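Local coordinates for protein TruD (Uncultured prochloron, PDB 4BS9) that is a zinc-binding heterocyclase of cyanobactin biosynthesis that adenylates its substrate and probably forms azoline rings in a precursor peptide by ATP-dependent cyclodehydration, at residues A[483-488]-A[745-750]; A[591-596]-A[618-623]; A[625-630]-A[672-677]. One frame throughout, in Å; residues are numbered along the deposited sequence.

Contact 1 (A[483-488]-A[745-750])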
loop_
_atom_site.group_PDB
_atom_site.type_symbol
_atom_site.label_atom_id
_atom_site.label_comp_id
_atom_site.label_asym_id
_atom_site.label_seq_id
_atom_site.Cartn_x
_atom_site.Cartn_y
_atom_site.Cartn_z
ATOM N N VAL A 483 -3.103 -28.227 -27.450
ATOM C CA VAL A 483 -3.692 -27.188 -26.629
ATOM C C VAL A 483 -4.685 -27.819 -25.660
ATOM O O VAL A 483 -5.087 -28.977 -25.820
ATOM C CB VAL A 483 -4.418 -26.149 -27.531
ATOM C CG1 VAL A 483 -4.662 -24.834 -26.804
ATOM C CG2 VAL A 483 -3.609 -25.866 -28.791
ATOM N N THR A 484 -5.046 -27.052 -24.638
ATOM C CA THR A 484 -6.172 -27.372 -23.774
ATOM C C THR A 484 -7.512 -27.409 -24.526
ATOM O O THR A 484 -8.443 -28.101 -24.105
ATOM C CB THR A 484 -6.278 -26.362 -22.618
ATOM O OG1 THR A 484 -7.326 -26.768 -21.735
ATOM C CG2 THR A 484 -6.561 -24.937 -23.130
ATOM N N HIS A 485 -7.604 -26.645 -25.616
ATOM C CA HIS A 485 -8.778 -26.636 -26.501
ATOM C C HIS A 485 -9.027 -27.990 -27.173
ATOM O O HIS A 485 -10.156 -28.477 -27.210
ATOM C CB HIS A 485 -8.600 -25.597 -27.626
ATOM C CG HIS A 485 -8.809 -24.176 -27.200
ATOM N ND1 HIS A 485 -7.949 -23.159 -27.560
ATOM C CD2 HIS A 485 -9.791 -23.597 -26.467
ATOM C CE1 HIS A 485 -8.386 -22.017 -27.060
ATOM N NE2 HIS A 485 -9.503 -22.255 -26.394
ATOM N N ASP A 486 -7.963 -28.586 -27.703
ATOM C CA ASP A 486 -8.080 -29.724 -28.624
ATOM C C ASP A 486 -8.361 -31.059 -27.927
ATOM O O ASP A 486 -8.269 -32.114 -28.559
ATOM C CB ASP A 486 -6.809 -29.854 -29.473
ATOM C CG ASP A 486 -6.388 -28.540 -30.116
ATOM O OD1 ASP A 486 -7.131 -27.539 -30.007
ATOM O OD2 ASP A 486 -5.300 -28.510 -30.725
ATOM N N TRP A 487 -8.677 -31.023 -26.632
ATOM C CA TRP A 487 -9.251 -32.179 -25.962
ATOM C C TRP A 487 -10.634 -32.384 -26.549
ATOM O O TRP A 487 -11.521 -31.538 -26.386
ATOM C CB TRP A 487 -9.372 -31.952 -24.454
ATOM C CG TRP A 487 -10.280 -32.944 -23.760
ATOM C CD1 TRP A 487 -11.632 -32.801 -23.489
ATOM C CD2 TRP A 487 -9.912 -34.232 -23.263
ATOM N NE1 TRP A 487 -12.109 -33.924 -22.851
ATOM C CE2 TRP A 487 -11.077 -34.814 -22.695
ATOM C CE3 TRP A 487 -8.708 -34.953 -23.233
ATOM C CZ2 TRP A 487 -11.066 -36.078 -22.102
ATOM C CZ3 TRP A 487 -8.695 -36.215 -22.643
ATOM C CH2 TRP A 487 -9.868 -36.766 -22.089
ATOM N N ILE A 488 -10.813 -33.500 -27.244
ATOM C CA ILE A 488 -12.128 -33.846 -27.759
ATOM C C ILE A 488 -12.785 -34.614 -26.644
ATOM O O ILE A 488 -12.211 -35.580 -26.177
ATOM C CB ILE A 488 -12.071 -34.756 -28.997
ATOM C CG1 ILE A 488 -11.020 -34.270 -30.006
ATOM C CG2 ILE A 488 -13.450 -34.862 -29.631
ATOM C CD1 ILE A 488 -11.051 -32.790 -30.303
ATOM N N ARG A 745 -20.474 -20.296 -32.514
ATOM C CA ARG A 745 -19.270 -21.098 -32.699
ATOM C C ARG A 745 -18.077 -20.640 -31.855
ATOM O O ARG A 745 -17.850 -19.438 -31.628
ATOM C CB ARG A 745 -18.830 -21.072 -34.172
ATOM C CG ARG A 745 -19.906 -21.388 -35.201
ATOM C CD ARG A 745 -20.445 -22.801 -35.130
ATOM N NE ARG A 745 -19.401 -23.802 -35.295
ATOM C CZ ARG A 745 -19.607 -25.051 -35.687
ATOM N NH1 ARG A 745 -20.822 -25.482 -36.003
ATOM N NH2 ARG A 745 -18.582 -25.877 -35.782
ATOM N N PHE A 746 -17.298 -21.632 -31.438
ATOM C CA PHE A 746 -16.168 -21.434 -30.561
ATOM C C PHE A 746 -14.975 -22.092 -31.217
ATOM O O PHE A 746 -15.132 -22.912 -32.126
ATOM C CB PHE A 746 -16.471 -22.064 -29.211
ATOM C CG PHE A 746 -15.412 -21.840 -28.171
ATOM C CD1 PHE A 746 -14.941 -20.565 -27.896
ATOM C CD2 PHE A 746 -14.909 -22.916 -27.432
ATOM C CE1 PHE A 746 -13.973 -20.367 -26.924
ATOM C CE2 PHE A 746 -13.943 -22.722 -26.463
ATOM C CZ PHE A 746 -13.476 -21.446 -26.208
ATOM N N TRP A 747 -13.791 -21.706 -30.760
ATOM C CA TRP A 747 -12.534 -22.207 -31.295
ATOM C C TRP A 747 -12.498 -23.731 -31.318
ATOM O O TRP A 747 -12.978 -24.382 -30.398
ATOM C CB TRP A 747 -11.346 -21.625 -30.495
ATOM C CG TRP A 747 -11.210 -20.108 -30.651
ATOM C CD1 TRP A 747 -11.481 -19.371 -31.776
ATOM C CD2 TRP A 747 -10.770 -19.164 -29.661
ATOM N NE1 TRP A 747 -11.244 -18.039 -31.550
ATOM C CE2 TRP A 747 -10.805 -17.878 -30.263
ATOM C CE3 TRP A 747 -10.344 -19.274 -28.329
ATOM C CZ2 TRP A 747 -10.432 -16.712 -29.576
ATOM C CZ3 TRP A 747 -9.967 -18.107 -27.642
ATOM C CH2 TRP A 747 -10.012 -16.846 -28.273
ATOM N N SER A 748 -11.991 -24.287 -32.416
ATOM C CA SER A 748 -11.508 -25.670 -32.457
ATOM C C SER A 748 -12.587 -26.750 -32.630
ATOM O O SER A 748 -12.314 -27.935 -32.432
ATOM C CB SER A 748 -10.691 -25.936 -31.190
ATOM O OG SER A 748 -9.816 -27.022 -31.354
ATOM N N ARG A 749 -13.798 -26.356 -33.012
ATOM C CA ARG A 749 -14.928 -27.289 -33.086
ATOM C C ARG A 749 -15.557 -27.201 -34.444
ATOM O O ARG A 749 -16.005 -26.124 -34.831
ATOM C CB ARG A 749 -15.975 -26.936 -32.034
ATOM C CG ARG A 749 -15.551 -27.212 -30.603
ATOM C CD ARG A 749 -15.993 -26.051 -29.732
ATOM N NE ARG A 749 -16.201 -26.370 -28.316
ATOM C CZ ARG A 749 -15.240 -26.640 -27.438
ATOM N NH1 ARG A 749 -13.959 -26.701 -27.799
ATOM N NH2 ARG A 749 -15.576 -26.882 -26.186
ATOM N N PHE A 750 -15.621 -28.335 -35.139
ATOM C CA PHE A 750 -15.923 -28.363 -36.574
ATOM C C PHE A 750 -17.175 -29.139 -36.961
ATOM O O PHE A 750 -17.269 -29.668 -38.081
ATOM C CB PHE A 750 -14.737 -28.949 -37.339
ATOM C CG PHE A 750 -13.468 -28.231 -37.084
ATOM C CD1 PHE A 750 -13.338 -26.915 -37.465
ATOM C CD2 PHE A 750 -12.416 -28.861 -36.438
ATOM C CE1 PHE A 750 -12.172 -26.229 -37.216
ATOM C CE2 PHE A 750 -11.242 -28.186 -36.187
ATOM C CZ PHE A 750 -11.123 -26.865 -36.574
#
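His485 reaches across to segment 745-750 with its imidazole, which meets two rings at once. Its CE1 lies 3.6 Å from Trp747 CE3, while its NE2 comes within 4.1 Å of Phe746 CZ. Both pairs are steeply inclined, the imidazole plane standing at 80° to the Phe746 ring and 75° to the indole, so the three form an aromatic cluster without a parallel stack. CG of His485 lies anti to its own carbonyl carbon (chi1 -76°), which turns the ring to these two partners; CB of His485 itself lies 4.1 Å from Ser748 CB. The carbonyl O of His485 faces the edge of the Arg749 guanidinium; one face of that group is covered by Phe746, whose CD2 sits over its centre.

Next along the chain, Asp486 supplies the polar half of the contact. Its OD1 accepts a 3.0 Å hydrogen bond from Ser748 OG, which approaches from above the carboxylate plane instead of within it. The serine occupies the third position of a type II beta turn running from Phe746 to Arg749, and from this corner of the turn its hydroxyl meets the aspartate. Arg745 reaches the end of the same turn, its NH2 donating to Arg749 O over 2.8 Å. Trp487 then turns elsewhere, making cation-pi contacts with Arg474 and Arg533.

The contact thus joins two irregular connections, one leading into strand 497-505 and the other following strand 735-740. Phe746 and Trp747 rest against helix 545-568, Phe750 packs on Leu755 of helix 754-761, and Trp487 and Ile488 lean on helix 474-479.

Contact 2 (A[591-596]-A[618-623])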
loop_
_atom_site.group_PDB
_atom_site.type_symbol
_atom_site.label_atom_id
_atom_site.label_comp_id
_atom_site.label_asym_id
_atom_site.label_seq_id
_atom_site.Cartn_x
_atom_site.Cartn_y
_atom_site.Cartn_z
ATOM N N PHE A 591 1.552 6.137 -35.020
ATOM C CA PHE A 591 2.555 5.817 -34.003
ATOM C C PHE A 591 3.260 4.500 -34.302
ATOM O O PHE A 591 4.474 4.394 -34.139
ATOM C CB PHE A 591 1.911 5.755 -32.618
ATOM C CG PHE A 591 2.868 5.378 -31.517
ATOM C CD1 PHE A 591 3.890 6.248 -31.137
ATOM C CD2 PHE A 591 2.734 4.158 -30.839
ATOM C CE1 PHE A 591 4.764 5.907 -30.112
ATOM C CE2 PHE A 591 3.604 3.817 -29.810
ATOM C CZ PHE A 591 4.619 4.692 -29.445
ATOM N N TYR A 592 2.496 3.507 -34.750
ATOM C CA TYR A 592 3.051 2.201 -35.091
ATOM C C TYR A 592 4.137 2.284 -36.168
ATOM O O TYR A 592 5.090 1.511 -36.133
ATOM C CB TYR A 592 1.936 1.231 -35.483
ATOM C CG TYR A 592 1.380 0.484 -34.290
ATOM C CD1 TYR A 592 0.378 1.025 -33.491
ATOM C CD2 TYR A 592 1.875 -0.762 -33.945
ATOM C CE1 TYR A 592 -0.119 0.329 -32.388
ATOM C CE2 TYR A 592 1.389 -1.459 -32.849
ATOM C CZ TYR A 592 0.392 -0.914 -32.072
ATOM O OH TYR A 592 -0.079 -1.625 -30.992
ATOM N N GLN A 593 4.011 3.238 -37.091
ATOM C CA GLN A 593 5.053 3.493 -38.099
ATOM C C GLN A 593 6.395 3.923 -37.496
ATOM O O GLN A 593 7.450 3.594 -38.042
ATOM C CB GLN A 593 4.612 4.574 -39.091
ATOM C CG GLN A 593 3.297 4.307 -39.809
ATOM C CD GLN A 593 3.329 3.062 -40.669
ATOM O OE1 GLN A 593 2.508 2.152 -40.490
ATOM N NE2 GLN A 593 4.266 3.011 -41.612
ATOM N N THR A 594 6.365 4.675 -36.399
ATOM C CA THR A 594 7.599 5.034 -35.707
ATOM C C THR A 594 8.200 3.826 -34.981
ATOM O O THR A 594 9.407 3.770 -34.776
ATOM C CB THR A 594 7.391 6.182 -34.705
ATOM O OG1 THR A 594 6.419 5.810 -33.730
ATOM C CG2 THR A 594 6.912 7.426 -35.408
ATOM N N GLN A 595 7.359 2.860 -34.605
ATOM C CA GLN A 595 7.820 1.643 -33.928
ATOM C C GLN A 595 7.932 0.467 -34.886
ATOM O O GLN A 595 7.743 -0.681 -34.482
ATOM C CB GLN A 595 6.878 1.262 -32.776
ATOM C CG GLN A 595 6.464 2.421 -31.886
ATOM C CD GLN A 595 7.634 3.325 -31.537
ATOM O OE1 GLN A 595 8.675 2.851 -31.088
ATOM N NE2 GLN A 595 7.472 4.632 -31.753
ATOM N N ASN A 596 8.231 0.754 -36.153
ATOM C CA ASN A 596 8.505 -0.283 -37.138
ATOM C C ASN A 596 7.340 -1.266 -37.320
ATOM O O ASN A 596 7.537 -2.483 -37.289
ATOM C CB ASN A 596 9.766 -1.041 -36.721
ATOM C CG ASN A 596 10.308 -1.916 -37.822
ATOM O OD1 ASN A 596 10.125 -3.136 -37.804
ATOM N ND2 ASN A 596 10.968 -1.300 -38.796
ATOM N N ASN A 618 1.685 -5.904 -38.376
ATOM C CA ASN A 618 2.883 -6.609 -38.770
ATOM C C ASN A 618 4.062 -5.674 -38.658
ATOM O O ASN A 618 3.916 -4.464 -38.849
ATOM C CB ASN A 618 2.779 -7.077 -40.222
ATOM C CG ASN A 618 2.606 -5.922 -41.200
ATOM O OD1 ASN A 618 1.488 -5.450 -41.423
ATOM N ND2 ASN A 618 3.709 -5.468 -41.791
ATOM N N ARG A 619 5.230 -6.243 -38.364
ATOM C CA ARG A 619 6.495 -5.523 -38.456
ATOM C C ARG A 619 6.737 -5.072 -39.881
ATOM O O ARG A 619 6.289 -5.716 -40.824
ATOM C CB ARG A 619 7.657 -6.403 -38.021
ATOM C CG ARG A 619 7.979 -6.314 -36.546
ATOM C CD ARG A 619 9.081 -7.304 -36.197
ATOM N NE ARG A 619 10.176 -6.729 -35.413
ATOM C CZ ARG A 619 10.084 -6.324 -34.143
ATOM N NH1 ARG A 619 8.928 -6.389 -33.474
ATOM N NH2 ARG A 619 11.161 -5.830 -33.536
ATOM N N LYS A 620 7.446 -3.960 -40.033
ATOM C CA LYS A 620 7.728 -3.398 -41.359
ATOM C C LYS A 620 9.009 -3.980 -41.933
ATOM O O LYS A 620 9.048 -4.348 -43.097
ATOM C CB LYS A 620 7.829 -1.875 -41.281
ATOM C CG LYS A 620 6.513 -1.202 -40.942
ATOM C CD LYS A 620 6.669 0.281 -40.650
ATOM C CE LYS A 620 7.077 1.068 -41.884
ATOM N NZ LYS A 620 6.141 0.847 -43.016
ATOM N N ALA A 621 10.046 -4.041 -41.095
ATOM C CA ALA A 621 11.336 -4.647 -41.430
ATOM C C ALA A 621 11.759 -5.635 -40.343
ATOM O O ALA A 621 11.124 -5.719 -39.293
ATOM C CB ALA A 621 12.398 -3.570 -41.610
ATOM N N GLY A 622 12.845 -6.359 -40.598
ATOM C CA GLY A 622 13.250 -7.500 -39.778
ATOM C C GLY A 622 12.915 -8.755 -40.554
ATOM O O GLY A 622 12.213 -8.693 -41.563
ATOM N N SER A 623 13.402 -9.899 -40.096
ATOM C CA SER A 623 13.236 -11.131 -40.855
ATOM C C SER A 623 11.994 -11.908 -40.448
ATOM O O SER A 623 11.767 -13.002 -40.962
ATOM C CB SER A 623 14.471 -12.004 -40.707
ATOM O OG SER A 623 14.954 -11.922 -39.384
#
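Lys620 lays the aliphatic part of its side chain over the backbone of Asn596, with Lys620 CG 3.7 Å from Asn596 C and CD equally near. Beyond CD the chain bends twice (chi3 67°, chi4 55°), which curls the ammonium group back. There NZ forms a salt bridge with Asp598, near the start of strand 597-603, and the end of Gln593 crosses the lysine at about a right angle. Next to these methylenes the backbones meet directly. Lys620 N donates to Asn596 O at 3.1 Å, reasonably straight at 152° but from well above the carbonyl plane. The same oxygen receives a CA-H...O contact from Arg619, whose CA is 3.4 Å away.

Helix 583-594 here runs out into strand 597-603, the first of a three-stranded antiparallel sheet, and strand 612-619 returns beside it. Backbone bonds pair Asn618 with Asp598, and the bond between Lys620 and Asn596 extends that pairing by one more step, past the end of the regular strands. Asn596 itself has left-handed backbone angles, as often happens where a chain leaves a helix, and its side chain lies beside Ala621, with Asn596 CG 3.9 Å from Ala621 N.

Arg619 borders the group with its methylenes, CG standing 3.9 Å from Asn596 O. Asn618 adds a bond along its own strand, ND2 to Arg619 O at 2.8 Å, and its amide also donates to Asp598, so that one carboxylate ties both Asn618 and Lys620 to the beginning of strand 597-603.

Contact 3 (A[625-630]-A[672-677])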
loop_
_atom_site.group_PDB
_atom_site.type_symbol
_atom_site.label_atom_id
_atom_site.label_comp_id
_atom_site.label_asym_id
_atom_site.label_seq_id
_atom_site.Cartn_x
_atom_site.Cartn_y
_atom_site.Cartn_z
ATOM N N GLU A 625 7.775 -11.063 -39.640
ATOM C CA GLU A 625 6.723 -10.046 -39.627
ATOM C C GLU A 625 6.057 -9.866 -38.250
ATOM O O GLU A 625 5.534 -8.799 -37.954
ATOM C CB GLU A 625 5.693 -10.342 -40.735
ATOM C CG GLU A 625 6.289 -10.249 -42.144
ATOM C CD GLU A 625 5.302 -10.503 -43.288
ATOM O OE1 GLU A 625 4.083 -10.644 -43.029
ATOM O OE2 GLU A 625 5.750 -10.541 -44.471
ATOM N N ARG A 626 6.106 -10.905 -37.414
ATOM C CA ARG A 626 5.568 -10.883 -36.045
ATOM C C ARG A 626 4.172 -10.322 -36.013
ATOM O O ARG A 626 3.919 -9.274 -35.441
ATOM C CB ARG A 626 6.496 -10.103 -35.119
ATOM C CG ARG A 626 7.717 -10.907 -34.726
ATOM C CD ARG A 626 8.682 -10.109 -33.873
ATOM N NE ARG A 626 9.180 -10.900 -32.749
ATOM C CZ ARG A 626 8.508 -11.121 -31.617
ATOM N NH1 ARG A 626 7.287 -10.619 -31.427
ATOM N NH2 ARG A 626 9.056 -11.853 -30.658
ATOM N N ILE A 627 3.259 -11.023 -36.657
ATOM C CA ILE A 627 1.939 -10.480 -36.863
ATOM C C ILE A 627 1.178 -10.633 -35.578
ATOM O O ILE A 627 1.048 -11.747 -35.076
ATOM C CB ILE A 627 1.216 -11.203 -37.994
ATOM C CG1 ILE A 627 1.943 -10.928 -39.309
ATOM C CG2 ILE A 627 -0.208 -10.718 -38.091
ATOM C CD1 ILE A 627 1.549 -11.852 -40.439
ATOM N N ILE A 628 0.691 -9.524 -35.026
ATOM C CA ILE A 628 -0.162 -9.601 -33.839
ATOM C C ILE A 628 -1.601 -9.255 -34.185
ATOM O O ILE A 628 -1.854 -8.318 -34.923
ATOM C CB ILE A 628 0.367 -8.757 -32.662
ATOM C CG1 ILE A 628 0.420 -7.267 -33.005
ATOM C CG2 ILE A 628 1.743 -9.265 -32.253
ATOM C CD1 ILE A 628 1.189 -6.422 -32.000
ATOM N N LEU A 629 -2.526 -10.057 -33.659
ATOM C CA LEU A 629 -3.964 -9.922 -33.893
ATOM C C LEU A 629 -4.671 -9.506 -32.612
ATOM O O LEU A 629 -4.274 -9.917 -31.523
ATOM C CB LEU A 629 -4.556 -11.252 -34.349
ATOM C CG LEU A 629 -3.820 -11.929 -35.494
ATOM C CD1 LEU A 629 -4.505 -13.247 -35.811
ATOM C CD2 LEU A 629 -3.751 -11.021 -36.719
ATOM N N GLY A 630 -5.721 -8.702 -32.759
ATOM C CA GLY A 630 -6.545 -8.250 -31.637
ATOM C C GLY A 630 -7.990 -8.056 -32.066
ATOM O O GLY A 630 -8.252 -7.433 -33.092
ATOM N N VAL A 672 7.090 -15.942 -35.554
ATOM C CA VAL A 672 8.263 -16.173 -36.362
ATOM C C VAL A 672 7.847 -16.358 -37.809
ATOM O O VAL A 672 8.396 -15.703 -38.672
ATOM C CB VAL A 672 9.016 -17.422 -35.894
ATOM C CG1 VAL A 672 10.324 -17.574 -36.659
ATOM C CG2 VAL A 672 9.252 -17.355 -34.384
ATOM N N ASN A 673 6.845 -17.211 -38.057
ATOM C CA ASN A 673 6.576 -17.762 -39.406
ATOM C C ASN A 673 5.446 -17.149 -40.250
ATOM O O ASN A 673 5.530 -17.155 -41.480
ATOM C CB ASN A 673 6.320 -19.278 -39.307
ATOM C CG ASN A 673 7.577 -20.072 -38.976
ATOM O OD1 ASN A 673 8.711 -19.616 -39.189
ATOM N ND2 ASN A 673 7.377 -21.281 -38.464
ATOM N N ALA A 674 4.382 -16.660 -39.626
ATOM C CA ALA A 674 3.243 -16.160 -40.398
ATOM C C ALA A 674 3.642 -14.950 -41.228
ATOM O O ALA A 674 4.501 -14.186 -40.825
ATOM C CB ALA A 674 2.078 -15.815 -39.486
ATOM N N THR A 675 3.027 -14.814 -42.399
ATOM C CA THR A 675 3.304 -13.718 -43.335
ATOM C C THR A 675 2.024 -13.262 -44.020
ATOM O O THR A 675 1.171 -14.076 -44.360
ATOM C CB THR A 675 4.288 -14.130 -44.454
ATOM O OG1 THR A 675 3.647 -15.022 -45.372
ATOM C CG2 THR A 675 5.494 -14.805 -43.894
ATOM N N LEU A 676 1.900 -11.966 -44.257
ATOM C CA LEU A 676 0.770 -11.486 -45.035
ATOM C C LEU A 676 0.798 -12.168 -46.407
ATOM O O LEU A 676 -0.243 -12.609 -46.951
ATOM C CB LEU A 676 0.845 -9.971 -45.193
ATOM C CG LEU A 676 0.925 -9.148 -43.906
ATOM C CD1 LEU A 676 1.007 -7.663 -44.235
ATOM C CD2 LEU A 676 -0.265 -9.442 -43.002
ATOM N N ALA A 677 2.015 -12.274 -46.940
ATOM C CA ALA A 677 2.215 -12.771 -48.290
ATOM C C ALA A 677 1.616 -14.158 -48.434
ATOM O O ALA A 677 0.978 -14.448 -49.441
ATOM C CB ALA A 677 3.689 -12.777 -48.655
#
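Glu625 OE1 accepts the backbone N-H of Leu676 in a 2.8 Å hydrogen bond that is nearly straight, 161° at the hydrogen. The donor comes in on the syn side of the carboxylate and only 19° out of its plane. What is joined here is the approach to strand 628-633, an outer strand of the three-stranded antiparallel sheet, and the chain leaving the C-terminal end of helix 670-673, where Ala674 is the first residue to depart from helical angles. The glutamate chain is fully extended beyond CG (chi2 -179°), which gives it the length to bring its carboxylate alongside the backbone of Thr675 and Leu676.

Glu625 OE1 also lies close to Thr675, 3.2 Å from Thr675 CA, while CB of Glu625 is 4.0 Å from Ala674 O. Cut back to an alanine, this position is likely to leave Leu676 N without its acceptor and open a gap beside Thr675, letting the chain after the helix shift more freely against the sheet. The hydroxyl of Thr675 is engaged elsewhere: OG1 hydrogen-bonds to the backbone N of Ala678, three residues on.

Ile627 provides the apolar counterpart, and it does so almost entirely through one methyl. With CG1 anti to the carbonyl carbon and CD1 anti to CA, the chain is extended, which brings CD1 onto the peptide link between Ala674 and Thr675, 3.8 Å from Thr675 N. Two side-chain carbons flank that methyl, with Ala674 CB 4.1 Å from Ile627 CD1 and Leu676 CD2 4.0 Å from it.

In the fold
All three are surface contacts, yet each draws on a different chemistry. Contact 1 joins two irregular connections through an aromatic cluster and a serine-aspartate bond, and the stretch of chain it closes holds both others. Contacts 2 and 3 belong to one three-stranded antiparallel sheet, their centres about 12 Å apart: contact 2 relies on backbone pairing at a helix-to-strand junction, contact 3 on a carboxylate and a methyl that meet the chain just past a helix. They touch directly, with Arg619 N and Glu625 O probably hydrogen-bonded. Contact 1 stands apart, its nearest atoms about 9 Å from contact 3 and about 18 Å from contact 2.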